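Local atomic coordinates of putative alcohol dehydrogenase (Sinorhizobium meliloti, PDB entry 4J6F), a protein that probably acts as an NAD(P)-dependent oxidoreductase of the medium-chain dehydrogenase family, perhaps oxidising alcohols. Residues V68-M73 with K376-P381; T181-A186 with P350-V355; E208-T213 with V277-V282; E200-A205 with R299-G304. One frame throughout, in Å; residues are numbered along the deposited sequence.

Contact 1: V68-M73 with K376-P381; sequences VTACGM and KLVVVP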
loop_
_atom_site.group_PDB
_atom_site.type_symbol
_atom_site.label_atom_id
_atom_site.label_comp_id
_atom_site.label_asym_id
_atom_site.label_seq_id
_atom_site.Cartn_x
_atom_site.Cartn_y
_atom_site.Cartn_z
ATOM N N VAL A 68 -23.436 29.317 14.055
ATOM C CA VAL A 68 -23.634 28.019 13.407
ATOM C C VAL A 68 -25.082 27.811 13.019
ATOM O O VAL A 68 -25.977 28.003 13.824
ATOM C CB VAL A 68 -23.220 26.835 14.296
ATOM C CG1 VAL A 68 -23.094 25.574 13.455
ATOM C CG2 VAL A 68 -21.915 27.127 15.019
ATOM N N THR A 69 -25.310 27.411 11.780
ATOM C CA THR A 69 -26.673 27.196 11.331
ATOM C C THR A 69 -26.936 25.727 11.083
ATOM O O THR A 69 -28.087 25.284 11.191
ATOM C CB THR A 69 -26.995 28.032 10.099
ATOM O OG1 THR A 69 -25.952 27.852 9.134
ATOM C CG2 THR A 69 -27.096 29.524 10.491
ATOM N N ALA A 70 -25.857 24.985 10.791
ATOM C CA ALA A 70 -25.891 23.532 10.539
ATOM C C ALA A 70 -24.525 22.899 10.795
ATOM O O ALA A 70 -23.501 23.550 10.606
ATOM C CB ALA A 70 -26.334 23.244 9.109
ATOM N N CYS A 71 -24.513 21.636 11.225
ATOM C CA CYS A 71 -23.274 20.866 11.385
ATOM C C CYS A 71 -23.488 19.370 11.132
ATOM O O CYS A 71 -24.315 18.736 11.793
ATOM C CB CYS A 71 -22.664 21.067 12.776
ATOM S SG CYS A 71 -20.990 20.377 12.890
ATOM N N GLY A 72 -22.731 18.805 10.199
ATOM C CA GLY A 72 -22.954 17.429 9.778
ATOM C C GLY A 72 -22.207 16.436 10.633
ATOM O O GLY A 72 -21.098 16.715 11.062
HETATM N N MSE A 73 -22.812 15.271 10.865
HETATM C CA MSE A 73 -22.217 14.220 11.710
HETATM C C MSE A 73 -21.320 13.275 10.936
HETATM O O MSE A 73 -21.593 12.943 9.781
HETATM C CB MSE A 73 -23.310 13.408 12.389
HETATM C CG MSE A 73 -24.458 14.278 12.880
HETATM SE SE MSE A 73 -25.669 13.158 13.968
HETATM C CE MSE A 73 -24.589 12.988 15.614
ATOM N N LYS A 376 -26.071 11.832 4.791
ATOM C CA LYS A 376 -25.588 12.396 6.038
ATOM C C LYS A 376 -26.656 13.011 6.929
ATOM O O LYS A 376 -27.644 13.543 6.460
ATOM C CB LYS A 376 -24.492 13.419 5.744
ATOM C CG LYS A 376 -23.641 13.048 4.544
ATOM C CD LYS A 376 -22.171 13.388 4.714
ATOM C CE LYS A 376 -21.675 13.165 6.126
ATOM N NZ LYS A 376 -21.450 14.459 6.816
ATOM N N LEU A 377 -26.427 12.926 8.232
ATOM C CA LEU A 377 -27.282 13.552 9.231
ATOM C C LEU A 377 -26.684 14.905 9.617
ATOM O O LEU A 377 -25.451 15.054 9.729
ATOM C CB LEU A 377 -27.483 12.639 10.444
ATOM C CG LEU A 377 -28.053 11.232 10.178
ATOM C CD1 LEU A 377 -28.341 10.516 11.488
ATOM C CD2 LEU A 377 -29.310 11.220 9.314
ATOM N N VAL A 378 -27.565 15.893 9.766
ATOM C CA VAL A 378 -27.169 17.277 10.053
ATOM C C VAL A 378 -27.759 17.761 11.380
ATOM O O VAL A 378 -28.961 17.577 11.640
ATOM C CB VAL A 378 -27.624 18.224 8.930
ATOM C CG1 VAL A 378 -27.173 19.640 9.216
ATOM C CG2 VAL A 378 -27.092 17.737 7.592
ATOM N N VAL A 379 -26.917 18.374 12.213
ATOM C CA VAL A 379 -27.358 18.915 13.502
ATOM C C VAL A 379 -27.514 20.436 13.446
ATOM O O VAL A 379 -26.578 21.142 13.060
ATOM C CB VAL A 379 -26.399 18.525 14.627
ATOM C CG1 VAL A 379 -26.793 19.225 15.911
ATOM C CG2 VAL A 379 -26.410 17.020 14.817
ATOM N N VAL A 380 -28.698 20.920 13.824
ATOM C CA VAL A 380 -29.021 22.350 13.811
ATOM C C VAL A 380 -29.220 22.898 15.224
ATOM O O VAL A 380 -29.896 22.270 16.016
ATOM C CB VAL A 380 -30.290 22.603 12.982
ATOM C CG1 VAL A 380 -30.822 24.018 13.198
ATOM C CG2 VAL A 380 -30.004 22.344 11.511
ATOM N N PRO A 381 -28.624 24.067 15.548
ATOM C CA PRO A 381 -28.830 24.639 16.883
ATOM C C PRO A 381 -30.277 25.029 17.194
ATOM O O PRO A 381 -30.956 25.606 16.340
ATOM C CB PRO A 381 -27.920 25.863 16.885
ATOM C CG PRO A 381 -26.812 25.467 15.963
ATOM C CD PRO A 381 -27.521 24.749 14.845
HETATM O O HOH W 1 -23.784 11.789 8.897
#
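C71 and V379 are the hydrogen-bonded pair where strands 63-72 and 376-380 run antiparallel, in the mixed sheet of the GroES-like domain of a medium-chain dehydrogenase. C71 N reaches V379 O at 2.8 Å over a bent path (135° at the hydrogen), whereas the return bond from V379 N to C71 O, 2.7 Å, is nearly straight at 169°. G72 and V378 follow as a non-hydrogen-bonded pair, then M73 N donates to L377 O at 2.9 Å.

The close-packed end is around M73, present as selenomethionine. Its chain runs extended to CG and SE and then bends at the last torsion (chi3 75°), with CG and SE slanting across V379 CG2 while SE also lies 4.0 Å from L377 CB. Helix 361-370 closes over the same side chain through F361, A364, Q365 and F368. On the other face A70 CB meets V378 CG1 at 3.7 Å, under I183 of the short helix 182-185.

Toward T69, V380 and P381 the join is looser and partly open to solvent. T69 and A70 both face V115 in a classic beta bulge, and what remains here is carbon against carbonyl: the two methyls of V380 lie beside T69 O, and P381 CG sits 3.4 Å from V68 O. The hydroxyl of T69 turns to D182 instead.

K376 NZ has its main partner in the salt bridge to D113 and makes a weak bond to M73 O across the contact; one water joins the ends of the two segments, donating to M73 O at 2.6 Å and accepting from L377 N.

Contact 2: T181-A186 with P350-V355; sequences TDIELA and PLVGGV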
loop_
_atom_site.group_PDB
_atom_site.type_symbol
_atom_site.label_atom_id
_atom_site.label_comp_id
_atom_site.label_asym_id
_atom_site.label_seq_id
_atom_site.Cartn_x
_atom_site.Cartn_y
_atom_site.Cartn_z
ATOM N N THR A 181 -28.977 25.381 0.501
ATOM C CA THR A 181 -29.248 25.566 1.930
ATOM C C THR A 181 -28.000 25.417 2.791
ATOM O O THR A 181 -27.099 24.649 2.458
ATOM C CB THR A 181 -30.206 24.469 2.413
ATOM O OG1 THR A 181 -31.177 24.234 1.410
ATOM C CG2 THR A 181 -30.929 24.874 3.642
ATOM N N ASP A 182 -27.972 26.130 3.914
ATOM C CA ASP A 182 -26.959 25.914 4.941
ATOM C C ASP A 182 -26.899 24.433 5.327
ATOM O O ASP A 182 -25.806 23.847 5.364
ATOM C CB ASP A 182 -27.212 26.792 6.169
ATOM C CG ASP A 182 -27.174 28.290 5.849
ATOM O OD1 ASP A 182 -26.974 28.665 4.665
ATOM O OD2 ASP A 182 -27.347 29.101 6.793
ATOM N N ILE A 183 -28.058 23.823 5.573
ATOM C CA ILE A 183 -28.111 22.385 5.862
ATOM C C ILE A 183 -27.487 21.530 4.746
ATOM O O ILE A 183 -26.727 20.607 5.027
ATOM C CB ILE A 183 -29.545 21.892 6.159
ATOM C CG1 ILE A 183 -30.061 22.481 7.491
ATOM C CG2 ILE A 183 -29.585 20.373 6.194
ATOM C CD1 ILE A 183 -31.552 22.342 7.735
ATOM N N GLU A 184 -27.795 21.853 3.490
ATOM C CA GLU A 184 -27.309 21.086 2.348
ATOM C C GLU A 184 -25.798 21.182 2.254
ATOM O O GLU A 184 -25.103 20.191 2.027
ATOM C CB GLU A 184 -27.965 21.574 1.053
ATOM C CG GLU A 184 -29.464 21.281 0.994
ATOM C CD GLU A 184 -30.115 21.642 -0.332
ATOM O OE1 GLU A 184 -30.904 20.806 -0.827
ATOM O OE2 GLU A 184 -29.858 22.745 -0.876
ATOM N N LEU A 185 -25.297 22.388 2.462
ATOM C CA LEU A 185 -23.876 22.668 2.432
ATOM C C LEU A 185 -23.113 21.963 3.552
ATOM O O LEU A 185 -21.922 21.695 3.418
ATOM C CB LEU A 185 -23.691 24.173 2.551
ATOM C CG LEU A 185 -22.520 24.825 1.840
ATOM C CD1 LEU A 185 -22.423 24.350 0.399
ATOM C CD2 LEU A 185 -22.719 26.327 1.906
ATOM N N ALA A 186 -23.791 21.664 4.655
ATOM C CA ALA A 186 -23.148 21.042 5.818
ATOM C C ALA A 186 -22.916 19.534 5.667
ATOM O O ALA A 186 -22.475 18.861 6.602
ATOM C CB ALA A 186 -23.958 21.323 7.070
ATOM N N PRO A 350 -25.805 17.456 -2.546
ATOM C CA PRO A 350 -25.917 17.150 -1.117
ATOM C C PRO A 350 -26.862 15.986 -0.859
ATOM O O PRO A 350 -27.879 15.858 -1.527
ATOM C CB PRO A 350 -26.493 18.437 -0.531
ATOM C CG PRO A 350 -27.325 18.989 -1.647
ATOM C CD PRO A 350 -26.585 18.652 -2.915
ATOM N N LEU A 351 -26.523 15.146 0.108
ATOM C CA LEU A 351 -27.368 14.021 0.471
ATOM C C LEU A 351 -27.861 14.180 1.906
ATOM O O LEU A 351 -27.193 13.780 2.861
ATOM C CB LEU A 351 -26.592 12.718 0.297
ATOM C CG LEU A 351 -25.972 12.547 -1.088
ATOM C CD1 LEU A 351 -24.999 11.382 -1.120
ATOM C CD2 LEU A 351 -27.077 12.389 -2.131
ATOM N N VAL A 352 -29.025 14.787 2.077
ATOM C CA VAL A 352 -29.499 14.999 3.436
ATOM C C VAL A 352 -30.337 13.812 3.900
ATOM O O VAL A 352 -31.447 13.598 3.412
ATOM C CB VAL A 352 -30.254 16.329 3.596
ATOM C CG1 VAL A 352 -30.751 16.481 5.022
ATOM C CG2 VAL A 352 -29.335 17.484 3.249
ATOM N N GLY A 353 -29.792 13.051 4.846
ATOM C CA GLY A 353 -30.453 11.860 5.352
ATOM C C GLY A 353 -31.406 12.162 6.488
ATOM O O GLY A 353 -32.293 11.361 6.769
ATOM N N GLY A 354 -31.222 13.307 7.152
ATOM C CA GLY A 354 -32.105 13.724 8.238
ATOM C C GLY A 354 -31.546 14.897 9.010
ATOM O O GLY A 354 -30.348 15.170 8.960
ATOM N N VAL A 355 -32.411 15.595 9.733
ATOM C CA VAL A 355 -32.007 16.802 10.428
ATOM C C VAL A 355 -32.414 16.733 11.883
ATOM O O VAL A 355 -33.543 16.371 12.194
ATOM C CB VAL A 355 -32.681 18.018 9.797
ATOM C CG1 VAL A 355 -32.303 19.287 10.548
ATOM C CG2 VAL A 355 -32.318 18.109 8.322
#
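P350 begins the contact by laying its ring against E184, in the loop that leads into strand 352-357. CB of P350 lies 3.4 Å from E184 O, a carbonyl that takes its hydrogen bond from T187 OG1, and CG of P350 touches E184 CB at 3.8 Å, the two side chains slanting past each other.

L351 turns away, into the protein against helix 218-229, and V352 brings the chain back to the helix: its CG2 lies 4.1 Å from CG2 of I183, the side chains crossing at about a right angle. The glycines G353 and G354 then upset the usual alternation of a strand, and V355, three residues after V352, points to the same helix and meets I183 tip to tip through its own CG2. I183 serves both valines with one methyl because CG1 stands at chi1 -68°, leaving CG2 opposite the backbone N.

The E184 carboxylate, at the end of an extended chain, turns back to its own segment: OE2 accepts from T181 N at 3.1 Å on its anti side. With an alanine here CB would stay, but T181 N would probably lose its carboxylate acceptor, and the P350 ring the CG and CD that lie along it.

Helix 182-185 thus rests on the strand that runs parallel to 376-380 at this side of the mixed sheet. Methyls and ring carbons make the meeting, so it is a modest apolar contact at the surface, with V352 and V355 exposed.

Contact 3: E208-T213 with V277-V282; sequences ETVLVT and VVADLV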
loop_
_atom_site.group_PDB
_atom_site.type_symbol
_atom_site.label_atom_id
_atom_site.label_comp_id
_atom_site.label_asym_id
_atom_site.label_seq_id
_atom_site.Cartn_x
_atom_site.Cartn_y
_atom_site.Cartn_z
ATOM N N GLU A 208 -11.751 4.096 -15.336
ATOM C CA GLU A 208 -11.441 3.008 -14.421
ATOM C C GLU A 208 -12.634 2.597 -13.546
ATOM O O GLU A 208 -13.596 3.354 -13.404
ATOM C CB GLU A 208 -10.230 3.370 -13.575
ATOM C CG GLU A 208 -8.911 3.207 -14.315
ATOM C CD GLU A 208 -7.709 3.466 -13.423
ATOM O OE1 GLU A 208 -7.840 4.271 -12.473
ATOM O OE2 GLU A 208 -6.629 2.879 -13.668
ATOM N N THR A 209 -12.582 1.391 -12.981
ATOM C CA THR A 209 -13.651 0.933 -12.092
ATOM C C THR A 209 -13.225 0.948 -10.623
ATOM O O THR A 209 -12.161 0.433 -10.262
ATOM C CB THR A 209 -14.165 -0.475 -12.465
ATOM O OG1 THR A 209 -14.594 -0.482 -13.831
ATOM C CG2 THR A 209 -15.354 -0.867 -11.587
ATOM N N VAL A 210 -14.062 1.537 -9.778
ATOM C CA VAL A 210 -13.802 1.505 -8.348
ATOM C C VAL A 210 -14.890 0.722 -7.612
ATOM O O VAL A 210 -16.085 0.998 -7.779
ATOM C CB VAL A 210 -13.594 2.927 -7.764
ATOM C CG1 VAL A 210 -14.742 3.859 -8.111
ATOM C CG2 VAL A 210 -13.380 2.865 -6.267
ATOM N N LEU A 211 -14.483 -0.277 -6.834
ATOM C CA LEU A 211 -15.417 -0.986 -5.955
ATOM C C LEU A 211 -15.422 -0.297 -4.579
ATOM O O LEU A 211 -14.356 -0.126 -3.950
ATOM C CB LEU A 211 -15.037 -2.462 -5.819
ATOM C CG LEU A 211 -15.988 -3.392 -5.059
ATOM C CD1 LEU A 211 -17.310 -3.543 -5.793
ATOM C CD2 LEU A 211 -15.356 -4.762 -4.857
ATOM N N VAL A 212 -16.614 0.112 -4.136
ATOM C CA VAL A 212 -16.759 0.899 -2.912
ATOM C C VAL A 212 -17.576 0.133 -1.880
ATOM O O VAL A 212 -18.777 -0.092 -2.073
ATOM C CB VAL A 212 -17.472 2.248 -3.176
ATOM C CG1 VAL A 212 -17.436 3.108 -1.927
ATOM C CG2 VAL A 212 -16.843 2.985 -4.348
ATOM N N THR A 213 -16.932 -0.261 -0.787
ATOM C CA THR A 213 -17.630 -0.947 0.296
ATOM C C THR A 213 -18.146 0.082 1.291
ATOM O O THR A 213 -17.590 1.170 1.400
ATOM C CB THR A 213 -16.704 -1.886 1.060
ATOM O OG1 THR A 213 -15.751 -1.094 1.774
ATOM C CG2 THR A 213 -15.993 -2.837 0.119
ATOM N N VAL A 277 -9.680 -0.371 -8.653
ATOM C CA VAL A 277 -9.512 0.219 -7.340
ATOM C C VAL A 277 -10.592 -0.290 -6.409
ATOM O O VAL A 277 -11.754 -0.414 -6.802
ATOM C CB VAL A 277 -9.590 1.762 -7.381
ATOM C CG1 VAL A 277 -9.575 2.325 -5.966
ATOM C CG2 VAL A 277 -8.450 2.349 -8.213
ATOM N N VAL A 278 -10.195 -0.587 -5.179
ATOM C CA VAL A 278 -11.138 -0.857 -4.129
ATOM C C VAL A 278 -11.010 0.276 -3.127
ATOM O O VAL A 278 -9.907 0.598 -2.682
ATOM C CB VAL A 278 -10.859 -2.214 -3.460
ATOM C CG1 VAL A 278 -11.545 -2.316 -2.102
ATOM C CG2 VAL A 278 -11.303 -3.348 -4.363
ATOM N N ALA A 279 -12.146 0.913 -2.838
ATOM C CA ALA A 279 -12.286 1.888 -1.762
ATOM C C ALA A 279 -13.035 1.170 -0.641
ATOM O O ALA A 279 -14.221 0.831 -0.771
ATOM C CB ALA A 279 -13.060 3.105 -2.243
ATOM N N ASP A 280 -12.327 0.895 0.445
ATOM C CA ASP A 280 -12.862 0.098 1.541
ATOM C C ASP A 280 -13.187 0.960 2.749
ATOM O O ASP A 280 -12.329 1.693 3.242
ATOM C CB ASP A 280 -11.847 -0.962 1.936
ATOM C CG ASP A 280 -12.373 -1.926 2.967
ATOM O OD1 ASP A 280 -13.607 -2.031 3.166
ATOM O OD2 ASP A 280 -11.530 -2.605 3.580
ATOM N N LEU A 281 -14.421 0.877 3.230
ATOM C CA LEU A 281 -14.784 1.611 4.432
ATOM C C LEU A 281 -15.292 0.700 5.519
ATOM O O LEU A 281 -15.700 1.159 6.591
ATOM C CB LEU A 281 -15.782 2.699 4.105
ATOM C CG LEU A 281 -14.966 3.671 3.262
ATOM C CD1 LEU A 281 -15.736 4.173 2.044
ATOM C CD2 LEU A 281 -14.377 4.776 4.129
ATOM N N VAL A 282 -15.300 -0.591 5.218
ATOM C CA VAL A 282 -15.738 -1.623 6.139
ATOM C C VAL A 282 -14.606 -2.426 6.777
ATOM O O VAL A 282 -14.569 -2.587 7.982
ATOM C CB VAL A 282 -16.687 -2.593 5.418
ATOM C CG1 VAL A 282 -17.233 -3.629 6.373
ATOM C CG2 VAL A 282 -17.816 -1.827 4.772
#
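T213 and D280 cross where two parallel strands, 209-212 and 277-280, run out. The T213 hydroxyl, set between its backbone N and carbonyl carbon (chi1 68°), donates to D280 OD1 at 2.7 Å, using the anti lone pair of that oxygen. V282 N approaches the same OD1 from above the carboxylate plane, 3.0 Å away, which makes an Asx turn; the other oxygen, OD2, is hydrogen-bonded to the hydroxyl of Y300. D280 is thereby held at both oxygens, and its carboxylate has little freedom to turn.

Below this end the backbones exchange bonds regularly, from V277 N to T209 O up to T213 N to A279 O at 2.9 Å. The side chains alternate between faces. On one, V210 points CG2 at V277 CG1, 3.9 Å, and at A279 CB, while V212 CG2 lies more loosely over the same alanine; helix 218-229 packs on this side. On the other, L211 CB meets V278 CG2 at 4.1 Å, and L290 of helix 287-293 fits against both.

The strand segments run at 24° to each other, the twist expected of a parallel sheet, here with strand order 3-2-1-4-5-6: the Rossmann fold, which in this family binds the nicotinamide cofactor.

Contact 4: E200-A205 with R299-G304; sequences ERARLA and RYTTAG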
loop_
_atom_site.group_PDB
_atom_site.type_symbol
_atom_site.label_atom_id
_atom_site.label_comp_id
_atom_site.label_asym_id
_atom_site.label_seq_id
_atom_site.Cartn_x
_atom_site.Cartn_y
_atom_site.Cartn_z
ATOM N N GLU A 200 -7.398 10.325 -4.826
ATOM C CA GLU A 200 -6.164 10.929 -5.298
ATOM C C GLU A 200 -4.954 10.019 -4.991
ATOM O O GLU A 200 -4.026 9.880 -5.807
ATOM C CB GLU A 200 -6.016 12.321 -4.668
ATOM C CG GLU A 200 -5.007 13.242 -5.346
ATOM C CD GLU A 200 -5.535 13.922 -6.600
ATOM O OE1 GLU A 200 -4.932 14.947 -6.982
ATOM O OE2 GLU A 200 -6.530 13.450 -7.206
ATOM N N ARG A 201 -4.989 9.381 -3.822
ATOM C CA ARG A 201 -3.905 8.498 -3.385
ATOM C C ARG A 201 -3.862 7.229 -4.209
ATOM O O ARG A 201 -2.799 6.690 -4.481
ATOM C CB ARG A 201 -4.062 8.150 -1.906
ATOM C CG ARG A 201 -3.696 9.280 -0.956
ATOM C CD ARG A 201 -2.191 9.473 -0.855
ATOM N NE ARG A 201 -1.552 8.215 -0.507
ATOM C CZ ARG A 201 -1.638 7.654 0.694
ATOM N NH1 ARG A 201 -2.318 8.256 1.672
ATOM N NH2 ARG A 201 -1.053 6.485 0.913
ATOM N N ALA A 202 -5.035 6.755 -4.601
ATOM C CA ALA A 202 -5.149 5.594 -5.467
ATOM C C ALA A 202 -4.991 5.951 -6.947
ATOM O O ALA A 202 -5.009 5.066 -7.796
ATOM C CB ALA A 202 -6.481 4.905 -5.223
ATOM N N ARG A 203 -4.862 7.245 -7.257
ATOM C CA ARG A 203 -4.719 7.726 -8.641
ATOM C C ARG A 203 -5.822 7.239 -9.588
ATOM O O ARG A 203 -5.532 6.858 -10.730
ATOM C CB ARG A 203 -3.366 7.311 -9.198
ATOM C CG ARG A 203 -2.185 8.012 -8.557
ATOM C CD ARG A 203 -0.868 7.354 -8.939
ATOM N NE ARG A 203 -0.680 6.074 -8.254
ATOM C CZ ARG A 203 -0.792 4.876 -8.825
ATOM N NH1 ARG A 203 -0.595 3.789 -8.103
ATOM N NH2 ARG A 203 -1.099 4.754 -10.107
ATOM N N LEU A 204 -7.072 7.247 -9.125
ATOM C CA LEU A 204 -8.183 6.755 -9.922
ATOM C C LEU A 204 -8.445 7.649 -11.136
ATOM O O LEU A 204 -8.673 8.842 -10.994
ATOM C CB LEU A 204 -9.437 6.628 -9.070
ATOM C CG LEU A 204 -10.750 6.275 -9.773
ATOM C CD1 LEU A 204 -10.693 4.890 -10.405
ATOM C CD2 LEU A 204 -11.938 6.382 -8.820
ATOM N N ALA A 205 -8.425 7.053 -12.326
ATOM C CA ALA A 205 -8.520 7.779 -13.598
ATOM C C ALA A 205 -9.882 7.601 -14.263
ATOM O O ALA A 205 -10.595 6.633 -13.971
ATOM C CB ALA A 205 -7.432 7.295 -14.546
ATOM N N ARG A 299 -5.129 -1.175 -6.944
ATOM C CA ARG A 299 -4.894 -0.329 -5.784
ATOM C C ARG A 299 -6.046 -0.346 -4.790
ATOM O O ARG A 299 -7.198 -0.219 -5.159
ATOM C CB ARG A 299 -4.640 1.106 -6.221
ATOM C CG ARG A 299 -3.474 1.267 -7.159
ATOM C CD ARG A 299 -3.932 1.230 -8.591
ATOM N NE ARG A 299 -4.577 2.472 -8.975
ATOM C CZ ARG A 299 -5.267 2.629 -10.092
ATOM N NH1 ARG A 299 -5.397 1.622 -10.925
ATOM N NH2 ARG A 299 -5.824 3.785 -10.371
ATOM N N TYR A 300 -5.704 -0.502 -3.519
ATOM C CA TYR A 300 -6.663 -0.575 -2.451
ATOM C C TYR A 300 -6.488 0.711 -1.665
ATOM O O TYR A 300 -5.363 1.188 -1.479
ATOM C CB TYR A 300 -6.345 -1.807 -1.588
ATOM C CG TYR A 300 -7.074 -1.859 -0.266
ATOM C CD1 TYR A 300 -6.573 -1.178 0.854
ATOM C CD2 TYR A 300 -8.264 -2.572 -0.131
ATOM C CE1 TYR A 300 -7.239 -1.202 2.064
ATOM C CE2 TYR A 300 -8.937 -2.609 1.086
ATOM C CZ TYR A 300 -8.423 -1.916 2.178
ATOM O OH TYR A 300 -9.077 -1.940 3.391
ATOM N N THR A 301 -7.585 1.283 -1.202
ATOM C CA THR A 301 -7.492 2.480 -0.398
ATOM C C THR A 301 -8.541 2.516 0.710
ATOM O O THR A 301 -9.653 2.055 0.523
ATOM C CB THR A 301 -7.560 3.732 -1.274
ATOM O OG1 THR A 301 -7.279 4.885 -0.469
ATOM C CG2 THR A 301 -8.926 3.861 -1.935
ATOM N N THR A 302 -8.176 3.046 1.875
ATOM C CA THR A 302 -9.090 3.102 3.016
ATOM C C THR A 302 -8.838 4.314 3.908
ATOM O O THR A 302 -7.724 4.829 3.973
ATOM C CB THR A 302 -9.001 1.815 3.867
ATOM O OG1 THR A 302 -9.906 1.894 4.972
ATOM C CG2 THR A 302 -7.604 1.614 4.415
ATOM N N ALA A 303 -9.893 4.799 4.548
ATOM C CA ALA A 303 -9.784 5.797 5.605
ATOM C C ALA A 303 -10.630 5.495 6.837
ATOM O O ALA A 303 -10.826 6.351 7.678
ATOM C CB ALA A 303 -10.091 7.181 5.077
ATOM N N GLY A 304 -11.145 4.283 6.923
ATOM C CA GLY A 304 -11.959 3.837 8.035
ATOM C C GLY A 304 -12.373 2.404 7.776
ATOM O O GLY A 304 -12.461 1.980 6.635
#
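This is a polar side-chain-to-backbone contact just past the end of helix 189-201, tying it to strand 299-302 of the Rossmann sheet: R299 holds A202 O. The helix closes in a Schellman motif, with R203 at positive phi (54°), and A202, just before it, offers its carbonyl oxygen at the helix end. R299 takes it side-on with two nitrogens: NE at 2.9 Å and NH2 at 3.0 Å from A202 O. The oxygen lies almost in the guanidinium plane, and NE in turn lies in the carbonyl plane. Bends at chi2 and chi3 carry the group round to this edge-on position. A leucine in its place would probably leave A202 O without both donors and E208 without its salt bridge.

Beneath the grip the packing is apolar and modest, A202 CB resting 4.3 Å from R299 CB and 4.2 Å from T301 CG2.

R203 crosses R299 at about a right angle, with its NH2 over one face of the R299 guanidinium and the two planes 22° apart. Two like charges so close are probably eased by carboxylates, since R203 NH1 is salt-bridged to E324 and R299 NH2 to E208. The second subunit comes near as well: R201 NH2 bonds to L323 O of that chain. Where the two arginine side chains come closest, R203 NH1 is 3.9 Å from R299 CG.

In the fold
The contacts form two pairs. Contacts 1 and 2, with centres 8 Å apart, share the mixed sheet in which strands 376-380 and 352-357 are neighbours; contacts 3 and 4, also 8 Å apart, share the six-stranded parallel sheet through strands 277-280 and 299-302. Between the pairs the centres are 25 to 28 Å apart and nothing touches. Along the chain they enclose one another, contact 1 outermost, then 2, 4 and 3. The chain therefore builds most of the GroES-like domain, passes through helix 189-201 into the Rossmann domain, and returns with its last strands to complete the first, the two-domain plan of medium-chain dehydrogenases.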